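Local coordinates for protein purine nucleoside phosphorylase (Caulobacter vibrioides, PDB 1XFJ) that probably acts as a purine nucleoside phosphorylase of the YfiH/LACC1 family, splitting inosine with phosphate and deaminating adenosine, at residues D37-G42 with A57-W62; C73-S78 with G108-D113. All blocks are in the same frame, centred on the assembly; numbering follows the deposited sequence.

In the fold
The two contacts follow one another along the chain: interaction 1 closes at residue 62, before interaction 2 opens at residue 73. They are tied together by one five-stranded mixed sheet. In interaction 1, helix 49-62 and the loop ahead of it bury apolar side chains against strands 20-25 and 253-259. In interaction 2, strand 106-111, next to 253-259 in the sheet, meets the loop that leaves edge strand 70-72. The centres of the contacts lie about 15 Å apart, yet Met110 joins them, its SE packing on Gly42 and, at 3.8 Å, on Val41 O. The loop of residues 37-42 and the loop after strand 70-72 are thus both tied to strand 106-111.

Interaction 1: D37-G42 with A57-W62; sequences DSLNVG and ARIARW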
ATOM      1  N   ASP A  37      17.432   1.635   7.949  1.00  6.37           N
ATOM      2  CA  ASP A  37      18.158   0.427   7.554  1.00 10.55           C
ATOM      3  C   ASP A  37      17.732  -0.275   6.270  1.00 15.29           C
ATOM      4  O   ASP A  37      16.773  -1.039   6.230  1.00 15.44           O
ATOM      5  CB  ASP A  37      18.200  -0.567   8.721  1.00 10.50           C
ATOM      6  CG  ASP A  37      18.956  -1.849   8.381  1.00 13.64           C
ATOM      7  OD1 ASP A  37      19.857  -1.817   7.513  1.00 10.46           O
ATOM      8  OD2 ASP A  37      18.654  -2.895   8.995  1.00 15.74           O
ATOM      9  N   SER A  38      18.439   0.052   5.171  1.00 14.94           N
ATOM     10  CA  SER A  38      18.376  -0.587   3.863  1.00 12.20           C
ATOM     11  C   SER A  38      17.335   0.078   2.969  1.00  8.00           C
ATOM     12  O   SER A  38      17.546   1.126   2.354  1.00  9.00           O
ATOM     13  CB  SER A  38      18.074  -2.079   4.010  1.00 13.14           C
ATOM     14  OG  SER A  38      18.838  -2.848   3.098  1.00 20.00           O
ATOM     15  N   LEU A  39      16.210  -0.649   2.686  1.00  7.65           N
ATOM     16  CA  LEU A  39      15.260  -0.240   1.647  1.00  3.01           C
ATOM     17  C   LEU A  39      14.168   0.795   1.890  1.00  4.01           C
ATOM     18  O   LEU A  39      12.980   0.511   1.721  1.00  4.56           O
ATOM     19  CB  LEU A  39      14.634  -1.496   1.041  1.00  3.74           C
ATOM     20  CG  LEU A  39      14.253  -1.413  -0.438  1.00  3.10           C
ATOM     21  CD1 LEU A  39      15.505  -1.207  -1.284  1.00  5.87           C
ATOM     22  CD2 LEU A  39      13.548  -2.699  -0.846  1.00  3.68           C
ATOM     23  N   ASN A  40      14.580   2.012   2.223  1.00  3.07           N
ATOM     24  CA  ASN A  40      13.644   3.104   2.460  1.00  3.16           C
ATOM     25  C   ASN A  40      13.384   3.877   1.167  1.00  4.04           C
ATOM     26  O   ASN A  40      14.312   4.421   0.563  1.00  5.52           O
ATOM     27  CB  ASN A  40      14.212   4.042   3.528  1.00  3.14           C
ATOM     28  CG  ASN A  40      13.417   5.321   3.660  1.00  3.11           C
ATOM     29  OD1 ASN A  40      12.187   5.311   3.588  1.00  3.10           O
ATOM     30  ND2 ASN A  40      14.117   6.434   3.872  1.00  3.06           N
ATOM     31  N   VAL A  41      12.121   3.938   0.750  1.00  4.58           N
ATOM     32  CA  VAL A  41      11.764   4.636  -0.484  1.00  4.56           C
ATOM     33  C   VAL A  41      11.086   5.987  -0.250  1.00  5.58           C
ATOM     34  O   VAL A  41      10.651   6.642  -1.201  1.00  3.56           O
ATOM     35  CB  VAL A  41      10.829   3.768  -1.367  1.00  5.25           C
ATOM     36  CG1 VAL A  41      11.529   2.471  -1.753  1.00  5.63           C
ATOM     37  CG2 VAL A  41       9.530   3.478  -0.629  1.00  5.74           C
ATOM     38  N   GLY A  42      11.018   6.409   1.010  1.00  4.29           N
ATOM     39  CA  GLY A  42      10.379   7.672   1.347  1.00  5.80           C
ATOM     40  C   GLY A  42      11.101   8.952   0.960  1.00  5.69           C
ATOM     41  O   GLY A  42      12.014   9.402   1.657  1.00  4.87           O
ATOM     42  N   ALA A  57      15.786   2.963  -7.164  1.00  4.84           N
ATOM     43  CA  ALA A  57      16.381   2.421  -8.381  1.00  4.88           C
ATOM     44  C   ALA A  57      16.484   0.901  -8.299  1.00  4.88           C
ATOM     45  O   ALA A  57      16.259   0.195  -9.285  1.00  5.18           O
ATOM     46  CB  ALA A  57      17.754   3.033  -8.605  1.00  6.17           C
ATOM     47  N   ARG A  58      16.823   0.393  -7.119  1.00  4.92           N
ATOM     48  CA  ARG A  58      16.942  -1.049  -6.939  1.00  5.95           C
ATOM     49  C   ARG A  58      15.605  -1.727  -7.183  1.00  5.77           C
ATOM     50  O   ARG A  58      15.536  -2.782  -7.821  1.00  6.26           O
ATOM     51  CB  ARG A  58      17.435  -1.367  -5.529  1.00  5.81           C
ATOM     52  CG  ARG A  58      18.827  -0.837  -5.281  1.00  8.05           C
ATOM     53  CD  ARG A  58      19.440  -1.343  -3.993  1.00  6.70           C
ATOM     54  NE  ARG A  58      20.863  -1.018  -3.990  1.00  7.98           N
ATOM     55  CZ  ARG A  58      21.782  -1.618  -3.242  1.00  7.38           C
ATOM     56  NH1 ARG A  58      21.444  -2.591  -2.406  1.00  7.25           N
ATOM     57  NH2 ARG A  58      23.050  -1.257  -3.355  1.00  7.35           N
ATOM     58  N   ILE A  59      14.544  -1.114  -6.674  1.00  6.15           N
ATOM     59  CA  ILE A  59      13.205  -1.658  -6.843  1.00  4.33           C
ATOM     60  C   ILE A  59      12.808  -1.599  -8.313  1.00  5.83           C
ATOM     61  O   ILE A  59      12.255  -2.559  -8.852  1.00  5.74           O
ATOM     62  CB  ILE A  59      12.189  -0.887  -5.977  1.00  7.22           C
ATOM     63  CG1 ILE A  59      12.412  -1.238  -4.504  1.00  6.33           C
ATOM     64  CG2 ILE A  59      10.764  -1.224  -6.401  1.00  5.46           C
ATOM     65  CD1 ILE A  59      11.551  -0.449  -3.539  1.00  8.40           C
ATOM     66  N   ALA A  60      13.097  -0.475  -8.960  1.00  3.96           N
ATOM     67  CA  ALA A  60      12.775  -0.316 -10.372  1.00  6.65           C
ATOM     68  C   ALA A  60      13.503  -1.390 -11.176  1.00  8.16           C
ATOM     69  O   ALA A  60      12.945  -1.961 -12.112  1.00  9.55           O
ATOM     70  CB  ALA A  60      13.190   1.074 -10.852  1.00  7.02           C
ATOM     71  N   ARG A  61      14.749  -1.670 -10.803  1.00  9.26           N
ATOM     72  CA  ARG A  61      15.538  -2.682 -11.500  1.00 10.87           C
ATOM     73  C   ARG A  61      14.975  -4.090 -11.297  1.00 10.93           C
ATOM     74  O   ARG A  61      15.086  -4.945 -12.180  1.00 10.50           O
ATOM     75  CB  ARG A  61      16.995  -2.637 -11.032  1.00 15.04           C
ATOM     76  CG  ARG A  61      17.925  -3.494 -11.870  1.00 20.26           C
ATOM     77  CD  ARG A  61      18.011  -2.962 -13.292  1.00 25.30           C
ATOM     78  NE  ARG A  61      18.787  -3.837 -14.167  1.00 29.35           N
ATOM     79  CZ  ARG A  61      18.408  -5.058 -14.531  1.00 30.25           C
ATOM     80  NH1 ARG A  61      17.258  -5.556 -14.095  1.00 30.60           N
ATOM     81  NH2 ARG A  61      19.181  -5.784 -15.330  1.00 30.65           N
ATOM     82  N   TRP A  62      14.378  -4.332 -10.133  1.00 10.97           N
ATOM     83  CA  TRP A  62      13.785  -5.634  -9.837  1.00 10.36           C
ATOM     84  C   TRP A  62      12.675  -5.894 -10.854  1.00 10.70           C
ATOM     85  O   TRP A  62      12.467  -7.027 -11.295  1.00  9.71           O
ATOM     86  CB  TRP A  62      13.188  -5.642  -8.427  1.00 12.88           C
ATOM     87  CG  TRP A  62      12.580  -6.960  -8.023  1.00 13.17           C
ATOM     88  CD1 TRP A  62      13.227  -8.029  -7.471  1.00 14.68           C
ATOM     89  CD2 TRP A  62      11.204  -7.345  -8.145  1.00 14.80           C
ATOM     90  NE1 TRP A  62      12.340  -9.054  -7.237  1.00 13.67           N
ATOM     91  CE2 TRP A  62      11.091  -8.661  -7.642  1.00 14.47           C
ATOM     92  CE3 TRP A  62      10.057  -6.706  -8.631  1.00 15.74           C
ATOM     93  CZ2 TRP A  62       9.876  -9.351  -7.610  1.00 14.00           C
ATOM     94  CZ3 TRP A  62       8.844  -7.394  -8.600  1.00 16.64           C
ATOM     95  CH2 TRP A  62       8.767  -8.704  -8.093  1.00 16.60           C
TER
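Val41 CG1 presses unusually hard on Ile59 CD1, at 3.4 Å a methyl-methyl approach tighter than normal van der Waals contact. The two side chains meet at roughly a right angle, the valine branch abutting the far end of the isoleucine. Ile59 gets there by stretching out: its CG1 lies beside the backbone N (chi1 -72°) and CD1 continues the chain in trans (chi2 175°), so the methyl projects from helix 49-62 toward the loop side chains. Leu39 supplies the second wall through its CD2 branch, 4.0 Å from Ile59 CD1, and CD2 also lies alongside Ile59 CG1. All three side chains are buried, and no hydrogen bond crosses between the segments.

Polar bonds within the loop and to its neighbours hold it in place. Leu39 is the centre of an inverse gamma turn, and Asn40 forms an Asx turn in which OD1 accepts from Gly42 N at 3.0 Å, the donor standing well above the carbonyl plane. Asn40 OD1 also accepts from Arg252 N, while the Asn40 carbonyl is bound by Asn55 of the helix. On the sheet side of the cluster, Val41 and Ile59 both rest on Leu254 and Ile59 reaches Phe25 as well. This is a helix-on-sheet interface, consistent with the alpha-beta-beta-alpha architecture of this protein, in which a helix and the loop before it lie against the mixed sheet.

Interaction 2: C73-S78 with G108-D113; sequences CYQIHS and GAMAAD
Gly108 O and Cys73 N share one water molecule, which donates to the glycine carbonyl at 2.8 Å and accepts from the cysteine N-H at 2.9 Å. The bridge stands where a parallel strand pair of the mixed sheet comes apart: Gly108 is hydrogen-bonded to Asn71 of edge strand 70-72, but after residue 72 that chain becomes a loop, and the water joins it to the strand. Strand 106-111 keeps its antiparallel neighbour on its other side, with Ala109 and Ala111 hydrogen-bonded to Ser255 and Leu253.

Gln75 makes the next link between the two segments. Its CA is 7.9 Å from Met110 CA, a separation that one glutamine side chain can span. With CG beside the backbone N (chi1 -46°) and the chain extended beyond it, the side chain reaches across to the strand and sets its terminal amide against the backbone of Met110. Gln75 CD lies 3.6 Å from Met110 N and 3.7 Å from Met110 O. On the same stretch of chain, Ala109 contributes its CA and methyl to the surroundings of the amide. Gln75 also touches Asp96, whose carboxylate accepts from the backbone N-H groups of Ile76 and His77 and helps fix the course of the loop after Gln75.

Met110, present as selenomethionine, crosses Gln75 obliquely, its terminal methyl meeting CG. It runs straight as far as SE and then bends (chi3 -75°), turning that methyl toward the loop. There CE lies 3.9 Å from Gln75 CG and 3.5 Å from Cys73 O.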
ATOM      1  N   CYS A  73       3.114   8.619  -5.766  1.00  8.28           N
ATOM      2  CA  CYS A  73       2.563   9.924  -5.407  1.00  7.55           C
ATOM      3  C   CYS A  73       3.110  10.541  -4.136  1.00  6.90           C
ATOM      4  O   CYS A  73       3.849   9.915  -3.375  1.00  6.65           O
ATOM      5  CB  CYS A  73       1.048   9.831  -5.207  1.00  9.00           C
ATOM      6  SG  CYS A  73       0.078   9.331  -6.612  1.00  8.11           S
ATOM      7  N   TYR A  74       2.718  11.796  -3.940  1.00  6.86           N
ATOM      8  CA  TYR A  74       3.016  12.553  -2.736  1.00  6.82           C
ATOM      9  C   TYR A  74       1.720  12.153  -2.043  1.00  5.94           C
ATOM     10  O   TYR A  74       0.669  12.738  -2.292  1.00  6.05           O
ATOM     11  CB  TYR A  74       3.019  14.054  -3.032  1.00  8.42           C
ATOM     12  CG  TYR A  74       3.058  14.953  -1.810  1.00  9.00           C
ATOM     13  CD1 TYR A  74       4.152  14.948  -0.943  1.00 12.31           C
ATOM     14  CD2 TYR A  74       2.011  15.838  -1.544  1.00 11.16           C
ATOM     15  CE1 TYR A  74       4.203  15.808   0.160  1.00 12.09           C
ATOM     16  CE2 TYR A  74       2.050  16.698  -0.448  1.00 11.92           C
ATOM     17  CZ  TYR A  74       3.146  16.680   0.399  1.00 12.64           C
ATOM     18  OH  TYR A  74       3.177  17.538   1.479  1.00 13.12           O
ATOM     19  N   GLN A  75       1.790  11.116  -1.216  1.00  4.97           N
ATOM     20  CA  GLN A  75       0.605  10.600  -0.546  1.00  4.41           C
ATOM     21  C   GLN A  75       0.090  11.503   0.569  1.00  4.03           C
ATOM     22  O   GLN A  75       0.847  11.938   1.435  1.00  4.62           O
ATOM     23  CB  GLN A  75       0.901   9.189  -0.032  1.00  4.86           C
ATOM     24  CG  GLN A  75       1.588   8.335  -1.090  1.00  4.61           C
ATOM     25  CD  GLN A  75       1.762   6.885  -0.684  1.00  7.11           C
ATOM     26  OE1 GLN A  75       1.922   6.568   0.498  1.00  9.75           O
ATOM     27  NE2 GLN A  75       1.755   5.995  -1.669  1.00  4.62           N
ATOM     28  N   ILE A  76      -1.212  11.774   0.535  1.00  3.54           N
ATOM     29  CA  ILE A  76      -1.850  12.656   1.506  1.00  3.84           C
ATOM     30  C   ILE A  76      -3.075  12.037   2.181  1.00  3.41           C
ATOM     31  O   ILE A  76      -3.924  12.748   2.711  1.00  4.09           O
ATOM     32  CB  ILE A  76      -2.281  13.969   0.822  1.00  4.54           C
ATOM     33  CG1 ILE A  76      -3.117  13.644  -0.419  1.00  5.01           C
ATOM     34  CG2 ILE A  76      -1.059  14.784   0.431  1.00  6.12           C
ATOM     35  CD1 ILE A  76      -3.642  14.862  -1.163  1.00  7.67           C
ATOM     36  N   HIS A  77      -3.152  10.710   2.162  1.00  4.40           N
ATOM     37  CA  HIS A  77      -4.263   9.976   2.768  1.00  4.12           C
ATOM     38  C   HIS A  77      -5.627  10.332   2.187  1.00  4.25           C
ATOM     39  O   HIS A  77      -6.643  10.327   2.888  1.00  5.43           O
ATOM     40  CB  HIS A  77      -4.269  10.175   4.287  1.00  4.95           C
ATOM     41  CG  HIS A  77      -3.149   9.467   4.983  1.00  4.51           C
ATOM     42  ND1 HIS A  77      -1.894  10.017   5.132  1.00  7.71           N
ATOM     43  CD2 HIS A  77      -3.083   8.229   5.528  1.00  3.79           C
ATOM     44  CE1 HIS A  77      -1.104   9.149   5.740  1.00  4.63           C
ATOM     45  NE2 HIS A  77      -1.801   8.056   5.989  1.00  8.93           N
ATOM     46  N   SER A  78      -5.640  10.612   0.891  1.00  5.85           N
ATOM     47  CA  SER A  78      -6.859  10.971   0.183  1.00  5.03           C
ATOM     48  C   SER A  78      -7.446   9.756  -0.516  1.00  5.54           C
ATOM     49  O   SER A  78      -7.025   8.623  -0.280  1.00  3.51           O
ATOM     50  CB  SER A  78      -6.548  12.028  -0.871  1.00  4.61           C
ATOM     51  OG  SER A  78      -5.722  11.478  -1.890  1.00  4.43           O
ATOM     52  N   GLY A 108       3.204   2.393  -7.915  1.00  5.31           N
ATOM     53  CA  GLY A 108       3.631   2.108  -6.559  1.00  4.09           C
ATOM     54  C   GLY A 108       2.943   2.909  -5.472  1.00  3.92           C
ATOM     55  O   GLY A 108       2.430   4.003  -5.711  1.00  4.67           O
ATOM     56  N   ALA A 109       2.927   2.331  -4.274  1.00  3.22           N
ATOM     57  CA  ALA A 109       2.339   2.951  -3.093  1.00  4.47           C
ATOM     58  C   ALA A 109       3.315   2.724  -1.941  1.00  3.16           C
ATOM     59  O   ALA A 109       3.959   1.675  -1.868  1.00  4.44           O
ATOM     60  CB  ALA A 109       0.987   2.315  -2.767  1.00  3.85           C
HETATM   61  N   MSE A 110       3.423   3.709  -1.053  1.00  4.15           N
HETATM   62  CA  MSE A 110       4.324   3.629   0.096  1.00  5.06           C
HETATM   63  C   MSE A 110       3.552   3.456   1.394  1.00  4.77           C
HETATM   64  O   MSE A 110       2.440   3.962   1.534  1.00  4.32           O
HETATM   65  CB  MSE A 110       5.149   4.906   0.229  1.00  7.57           C
HETATM   66  CG  MSE A 110       6.002   5.270  -0.951  1.00 11.11           C
HETATM   67 SE   MSE A 110       6.913   6.913  -0.530  1.00 15.03          SE
HETATM   68  CE  MSE A 110       5.427   8.134  -0.742  1.00 12.74           C
ATOM     69  N   ALA A 111       4.161   2.769   2.356  1.00  4.50           N
ATOM     70  CA  ALA A 111       3.515   2.561   3.643  1.00  5.73           C
ATOM     71  C   ALA A 111       4.471   2.032   4.701  1.00  5.07           C
ATOM     72  O   ALA A 111       5.555   1.527   4.394  1.00  4.69           O
ATOM     73  CB  ALA A 111       2.338   1.609   3.482  1.00  9.28           C
ATOM     74  N   ALA A 112       4.049   2.162   5.953  1.00  5.08           N
ATOM     75  CA  ALA A 112       4.809   1.695   7.102  1.00  4.83           C
ATOM     76  C   ALA A 112       3.781   1.516   8.213  1.00  4.55           C
ATOM     77  O   ALA A 112       3.886   2.127   9.272  1.00  3.06           O
ATOM     78  CB  ALA A 112       5.863   2.724   7.501  1.00  6.38           C
ATOM     79  N   ASP A 113       2.783   0.681   7.913  1.00  4.08           N
ATOM     80  CA  ASP A 113       1.655   0.335   8.785  1.00  4.60           C
ATOM     81  C   ASP A 113       0.349   0.426   7.994  1.00  4.23           C
ATOM     82  O   ASP A 113      -0.518  -0.429   8.123  1.00  3.09           O
ATOM     83  CB  ASP A 113       1.558   1.255  10.004  1.00  5.38           C
ATOM     84  CG  ASP A 113       2.412   0.784  11.165  1.00  5.88           C
ATOM     85  OD1 ASP A 113       3.058  -0.283  11.055  1.00  6.26           O
ATOM     86  OD2 ASP A 113       2.429   1.485  12.199  1.00  5.59           O
TER
HETATM   87  O   HOH W   1       1.620   6.398  -4.558  1.00  3.41           O